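Local coordinates for sugar phosphate isomerase/epimerase (Parabacteroides distasonis, PDB 3OBE), which probably acts as an isomerase or epimerase of sugars or sugar phosphates, built on a xylose isomerase-like TIM barrel, at residues 114-119 against 131-136; 150-155 against 164-169. All coordinates share one frame; numbering follows the deposited sequence.

Contact 1. Residues 114-119 against 131-136; sequences EFWKKA and MVQPSL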
loop_
_atom_site.group_PDB
_atom_site.type_symbol
_atom_site.label_atom_id
_atom_site.label_comp_id
_atom_site.label_asym_id
_atom_site.label_seq_id
_atom_site.Cartn_x
_atom_site.Cartn_y
_atom_site.Cartn_z
ATOM N N GLU A 114 14.877 5.210 15.008
ATOM C CA GLU A 114 14.268 6.443 15.588
ATOM C C GLU A 114 13.117 6.945 14.742
ATOM O O GLU A 114 12.065 7.303 15.281
ATOM C CB GLU A 114 15.304 7.560 15.809
ATOM C CG GLU A 114 16.294 7.232 16.901
ATOM C CD GLU A 114 15.626 6.850 18.246
ATOM O OE1 GLU A 114 14.673 7.562 18.659
ATOM O OE2 GLU A 114 16.027 5.821 18.859
ATOM N N PHE A 115 13.286 6.904 13.421
ATOM C CA PHE A 115 12.226 7.272 12.500
ATOM C C PHE A 115 11.006 6.411 12.766
ATOM O O PHE A 115 9.879 6.916 12.898
ATOM C CB PHE A 115 12.650 7.080 11.037
ATOM C CG PHE A 115 11.524 7.263 10.063
ATOM C CD1 PHE A 115 11.207 8.525 9.581
ATOM C CD2 PHE A 115 10.739 6.173 9.654
ATOM C CE1 PHE A 115 10.130 8.711 8.714
ATOM C CE2 PHE A 115 9.678 6.335 8.793
ATOM C CZ PHE A 115 9.344 7.615 8.325
ATOM N N TRP A 116 11.218 5.097 12.774
ATOM C CA TRP A 116 10.072 4.175 12.875
ATOM C C TRP A 116 9.403 4.219 14.245
ATOM O O TRP A 116 8.195 4.043 14.341
ATOM C CB TRP A 116 10.473 2.762 12.456
ATOM C CG TRP A 116 10.683 2.658 10.971
ATOM C CD1 TRP A 116 11.852 2.471 10.311
ATOM C CD2 TRP A 116 9.684 2.823 9.953
ATOM N NE1 TRP A 116 11.665 2.495 8.959
ATOM C CE2 TRP A 116 10.338 2.705 8.702
ATOM C CE3 TRP A 116 8.308 3.038 9.964
ATOM C CZ2 TRP A 116 9.648 2.787 7.495
ATOM C CZ3 TRP A 116 7.643 3.161 8.792
ATOM C CH2 TRP A 116 8.319 3.054 7.546
ATOM N N LYS A 117 10.190 4.446 15.307
ATOM C CA LYS A 117 9.617 4.555 16.661
ATOM C C LYS A 117 8.677 5.771 16.725
ATOM O O LYS A 117 7.521 5.686 17.186
ATOM C CB LYS A 117 10.708 4.629 17.731
ATOM C CG LYS A 117 11.409 3.358 18.009
ATOM C CD LYS A 117 12.584 3.608 18.960
ATOM C CE LYS A 117 13.293 2.316 19.358
ATOM N NZ LYS A 117 14.229 2.573 20.496
ATOM N N LYS A 118 9.153 6.919 16.269
ATOM C CA LYS A 118 8.323 8.103 16.341
ATOM C C LYS A 118 7.100 7.976 15.459
ATOM O O LYS A 118 5.950 8.315 15.875
ATOM C CB LYS A 118 9.139 9.356 15.975
ATOM C CG LYS A 118 8.299 10.591 15.902
ATOM C CD LYS A 118 9.148 11.860 15.740
ATOM C CE LYS A 118 8.283 13.121 15.793
ATOM N NZ LYS A 118 7.536 13.218 17.072
ATOM N N ALA A 119 7.311 7.451 14.246
ATOM C CA ALA A 119 6.208 7.273 13.322
ATOM C C ALA A 119 5.159 6.327 13.907
ATOM O O ALA A 119 3.974 6.575 13.728
ATOM C CB ALA A 119 6.676 6.760 11.957
HETATM N N MSE A 131 1.414 0.061 8.506
HETATM C CA MSE A 131 2.330 1.173 8.072
HETATM C C MSE A 131 3.211 0.594 6.997
HETATM O O MSE A 131 3.808 -0.458 7.204
HETATM C CB MSE A 131 3.151 1.653 9.247
HETATM C CG MSE A 131 2.396 2.439 10.282
HETATM SE SE MSE A 131 3.342 2.518 12.005
HETATM C CE MSE A 131 4.904 3.526 11.429
ATOM N N VAL A 132 3.294 1.251 5.846
ATOM C CA VAL A 132 3.900 0.649 4.667
ATOM C C VAL A 132 4.896 1.619 4.046
ATOM O O VAL A 132 4.560 2.797 3.816
ATOM C CB VAL A 132 2.819 0.303 3.651
ATOM C CG1 VAL A 132 3.414 -0.134 2.221
ATOM C CG2 VAL A 132 1.950 -0.798 4.235
ATOM N N GLN A 133 6.100 1.124 3.770
ATOM C CA GLN A 133 7.080 1.842 2.997
ATOM C C GLN A 133 6.931 1.510 1.530
ATOM O O GLN A 133 7.029 0.348 1.176
ATOM C CB GLN A 133 8.501 1.534 3.438
ATOM C CG GLN A 133 9.570 2.301 2.602
ATOM C CD GLN A 133 10.931 2.330 3.229
ATOM O OE1 GLN A 133 11.070 2.315 4.452
ATOM N NE2 GLN A 133 11.974 2.406 2.393
ATOM N N PRO A 134 6.763 2.546 0.673
ATOM C CA PRO A 134 6.523 2.265 -0.761
ATOM C C PRO A 134 7.687 2.675 -1.649
ATOM O O PRO A 134 7.522 2.881 -2.856
ATOM C CB PRO A 134 5.309 3.155 -1.040
ATOM C CG PRO A 134 5.626 4.403 -0.257
ATOM C CD PRO A 134 6.253 3.881 1.055
ATOM N N SER A 135 8.860 2.787 -1.064
ATOM C CA SER A 135 10.024 3.410 -1.724
ATOM C C SER A 135 11.211 2.458 -1.632
ATOM O O SER A 135 11.624 2.045 -0.545
ATOM C CB SER A 135 10.355 4.703 -1.019
ATOM O OG SER A 135 9.262 5.588 -1.103
ATOM N N LEU A 136 11.721 2.098 -2.802
ATOM C CA LEU A 136 12.848 1.178 -2.967
ATOM C C LEU A 136 14.173 1.864 -2.745
ATOM O O LEU A 136 14.483 2.827 -3.454
ATOM C CB LEU A 136 12.832 0.612 -4.407
ATOM C CG LEU A 136 13.887 -0.454 -4.791
ATOM C CD1 LEU A 136 13.858 -1.694 -3.920
ATOM C CD2 LEU A 136 13.604 -0.875 -6.241
HETATM O O HOH W 1 13.151 2.072 6.414
#
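W116 reaches in from helix 109-126 and presents the edge of its indole to two side chains of strand 130-133. The apolar part lies at the end of M131, a selenomethionine. Its CG stands anti to the carbonyl carbon, and the chain then bends at chi3 (65°), which turns the terminal CE toward the helix. M131 CE meets W116 CE3 at 3.7 Å, near the ring plane, and lies 3.7 Å from A119 CB, so one methyl is held between the indole edge and the helix surface one turn on. Within the helix, F115 CD2 sits over the centre of one W116 face.

The polar part belongs to Q133, whose amide is nearly coplanar with the indole (12°). Q133 OE1 lies at the ring edge, 3.4 Å from W116 CZ2. One water joins the two groups in the indole plane: it accepts from W116 NE1 at 3.0 Å and donates to Q133 OE1 at 2.9 Å. The other end of the amide is fixed too, since Q133 NE2 donates to S135 O at 3.0 Å, almost straight (168°), and also bonds Y104 OH. The amide is thereby held against flipping.

Helix 109-126 returns against the direction of strand 130-133, closing the beta-alpha-beta crossover from strand 91-95, the repeating connection of a TIM barrel.

Contact 2. Residues 150-155 against 164-169; sequences EIFNRA and ILWGYH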
loop_
_atom_site.group_PDB
_atom_site.type_symbol
_atom_site.label_atom_id
_atom_site.label_comp_id
_atom_site.label_asym_id
_atom_site.label_seq_id
_atom_site.Cartn_x
_atom_site.Cartn_y
_atom_site.Cartn_z
ATOM N N GLU A 150 17.327 -6.094 6.790
ATOM C CA GLU A 150 17.582 -6.020 8.223
ATOM C C GLU A 150 16.948 -4.785 8.839
ATOM O O GLU A 150 16.398 -4.849 9.928
ATOM C CB GLU A 150 19.068 -6.007 8.519
ATOM C CG GLU A 150 19.721 -7.315 8.162
ATOM C CD GLU A 150 21.199 -7.342 8.357
ATOM O OE1 GLU A 150 21.754 -6.457 9.054
ATOM O OE2 GLU A 150 21.803 -8.333 7.825
ATOM N N ILE A 151 17.017 -3.667 8.129
ATOM C CA ILE A 151 16.390 -2.411 8.538
ATOM C C ILE A 151 14.847 -2.538 8.533
ATOM O O ILE A 151 14.182 -2.091 9.460
ATOM C CB ILE A 151 16.824 -1.270 7.609
ATOM C CG1 ILE A 151 18.308 -0.944 7.889
ATOM C CG2 ILE A 151 15.903 -0.062 7.818
ATOM C CD1 ILE A 151 19.058 -0.080 6.832
ATOM N N PHE A 152 14.303 -3.170 7.513
ATOM C CA PHE A 152 12.848 -3.481 7.456
ATOM C C PHE A 152 12.390 -4.354 8.620
ATOM O O PHE A 152 11.380 -4.066 9.216
ATOM C CB PHE A 152 12.487 -4.135 6.128
ATOM C CG PHE A 152 12.552 -3.221 4.912
ATOM C CD1 PHE A 152 12.775 -1.862 4.997
ATOM C CD2 PHE A 152 12.344 -3.777 3.676
ATOM C CE1 PHE A 152 12.755 -1.081 3.849
ATOM C CE2 PHE A 152 12.300 -3.024 2.547
ATOM C CZ PHE A 152 12.526 -1.674 2.633
ATOM N N ASN A 153 13.152 -5.412 8.948
ATOM C CA ASN A 153 12.896 -6.229 10.132
ATOM C C ASN A 153 12.814 -5.394 11.407
ATOM O O ASN A 153 11.866 -5.519 12.169
ATOM C CB ASN A 153 13.924 -7.320 10.280
ATOM C CG ASN A 153 13.646 -8.524 9.420
ATOM O OD1 ASN A 153 12.536 -8.770 8.990
ATOM N ND2 ASN A 153 14.696 -9.318 9.185
ATOM N N ARG A 154 13.779 -4.508 11.594
ATOM C CA ARG A 154 13.813 -3.670 12.769
ATOM C C ARG A 154 12.626 -2.750 12.803
ATOM O O ARG A 154 12.072 -2.521 13.837
ATOM C CB ARG A 154 15.135 -2.880 12.849
ATOM C CG ARG A 154 16.352 -3.777 13.167
ATOM C CD ARG A 154 17.645 -3.051 12.815
ATOM N NE ARG A 154 17.982 -2.027 13.792
ATOM C CZ ARG A 154 19.047 -2.041 14.596
ATOM N NH1 ARG A 154 19.915 -3.037 14.579
ATOM N NH2 ARG A 154 19.251 -1.019 15.413
ATOM N N ALA A 155 12.242 -2.211 11.658
ATOM C CA ALA A 155 11.044 -1.364 11.588
ATOM C C ALA A 155 9.803 -2.139 12.002
ATOM O O ALA A 155 8.955 -1.640 12.771
ATOM C CB ALA A 155 10.877 -0.825 10.190
ATOM N N ILE A 164 0.703 -2.860 15.155
ATOM C CA ILE A 164 0.608 -2.395 13.796
ATOM C C ILE A 164 1.556 -3.227 12.910
ATOM O O ILE A 164 2.717 -3.478 13.255
ATOM C CB ILE A 164 1.007 -0.923 13.687
ATOM C CG1 ILE A 164 0.066 -0.094 14.520
ATOM C CG2 ILE A 164 1.066 -0.475 12.221
ATOM C CD1 ILE A 164 0.512 1.387 14.745
ATOM N N LEU A 165 1.060 -3.585 11.734
ATOM C CA LEU A 165 1.812 -4.405 10.772
ATOM C C LEU A 165 2.646 -3.511 9.884
ATOM O O LEU A 165 2.098 -2.652 9.193
ATOM C CB LEU A 165 0.883 -5.189 9.880
ATOM C CG LEU A 165 -0.018 -6.223 10.555
ATOM C CD1 LEU A 165 -1.001 -6.772 9.522
ATOM C CD2 LEU A 165 0.795 -7.353 11.199
ATOM N N TRP A 166 3.941 -3.740 9.857
ATOM C CA TRP A 166 4.819 -3.061 8.903
ATOM C C TRP A 166 4.819 -3.830 7.604
ATOM O O TRP A 166 4.970 -5.048 7.607
ATOM C CB TRP A 166 6.233 -2.939 9.465
ATOM C CG TRP A 166 7.104 -2.007 8.681
ATOM C CD1 TRP A 166 7.321 -0.698 8.968
ATOM C CD2 TRP A 166 7.847 -2.282 7.478
ATOM N NE1 TRP A 166 8.149 -0.135 8.037
ATOM C CE2 TRP A 166 8.521 -1.090 7.127
ATOM C CE3 TRP A 166 8.040 -3.417 6.684
ATOM C CZ2 TRP A 166 9.315 -0.991 5.987
ATOM C CZ3 TRP A 166 8.853 -3.323 5.602
ATOM C CH2 TRP A 166 9.461 -2.128 5.237
ATOM N N GLY A 167 4.753 -3.103 6.476
ATOM C CA GLY A 167 4.799 -3.703 5.157
ATOM C C GLY A 167 5.594 -2.887 4.142
ATOM O O GLY A 167 5.900 -1.727 4.388
ATOM N N TYR A 168 5.844 -3.517 3.004
ATOM C CA TYR A 168 6.627 -2.956 1.903
ATOM C C TYR A 168 5.826 -3.043 0.604
ATOM O O TYR A 168 5.333 -4.115 0.246
ATOM C CB TYR A 168 7.964 -3.673 1.735
ATOM C CG TYR A 168 8.787 -3.075 0.649
ATOM C CD1 TYR A 168 9.413 -1.869 0.855
ATOM C CD2 TYR A 168 8.818 -3.631 -0.647
ATOM C CE1 TYR A 168 10.118 -1.277 -0.130
ATOM C CE2 TYR A 168 9.507 -3.025 -1.643
ATOM C CZ TYR A 168 10.180 -1.855 -1.372
ATOM O OH TYR A 168 10.938 -1.222 -2.343
ATOM N N HIS A 169 5.700 -1.909 -0.079
ATOM C CA HIS A 169 4.930 -1.777 -1.322
ATOM C C HIS A 169 5.876 -1.633 -2.483
ATOM O O HIS A 169 6.708 -0.699 -2.515
ATOM C CB HIS A 169 4.007 -0.568 -1.230
ATOM C CG HIS A 169 3.303 -0.246 -2.501
ATOM N ND1 HIS A 169 3.285 1.024 -3.011
ATOM C CD2 HIS A 169 2.557 -1.011 -3.340
ATOM C CE1 HIS A 169 2.589 1.032 -4.142
ATOM N NE2 HIS A 169 2.138 -0.192 -4.375
#
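F152 turns CG away from its own carbonyl carbon (chi1 -70°), which sends its ring outward from the helix, back toward the N-terminal end, while W166 and Y168, two residues apart on the strand, both set CG opposite the backbone N (chi1 -168° for W166) and so extend from the sheet to meet it. The three rings form an aromatic cluster. W166 brings the outer corner of its six-membered ring over one face of F152, offset toward the rim: CH2 is 3.3 Å from F152 CG, a tight fit. The two rings are inclined by 41°, with centroids 4.7 Å apart, so they are neither stacked nor at right angles.

Y168 approaches F152 from the same side but nearer the CE2 and CZ atoms of the phenyl ring. Its CD1 lies 3.5 Å from F152 CE2, and the ring centroids of F152 and Y168 are 5.2 Å apart, again at an oblique inclination. An alanine in place of F152 would take away this ring and would probably open a gap beside W166 CH2 and Y168 CD1, leaving both aromatic side chains more room to move.

One turn further along the helix, A155 supplies a CH-pi contact. Its CB stands over the five-membered ring of W166, 3.8 Å from the centroid, and comes 3.5 Å from W166 NE1. The indole is thus touched by the helix at both of its rings.

F204, on helix 200-207, meets both F152 and Y168 edge-to-face, and the Y168 hydroxyl is hydrogen-bonded to E174. W116 of helix 109-126 also packs against A155. The cluster lies between strand 165-169 and helix 142-160, with helices 109-126 and 200-207 adding further aromatic neighbours.

Contacts 1 and 2 follow in series along the chain: helix 109-126, strand 130-133, helix 142-160, strand 165-169. Their centres lie about 7 Å apart, on the same side of the chain's centre. The two strands are parallel neighbours in the barrel sheet, tied by backbone bonds such as M131 N to L165 O and M131 O to G167 N, both 2.9 Å. Outside them the layers also join, because W116 and W166 meet edge-to-face and Q133 touches F152. Each contact packs a helix against the strand that follows it, and together they make one continuous stretch of the barrel wall and its outer helical layer.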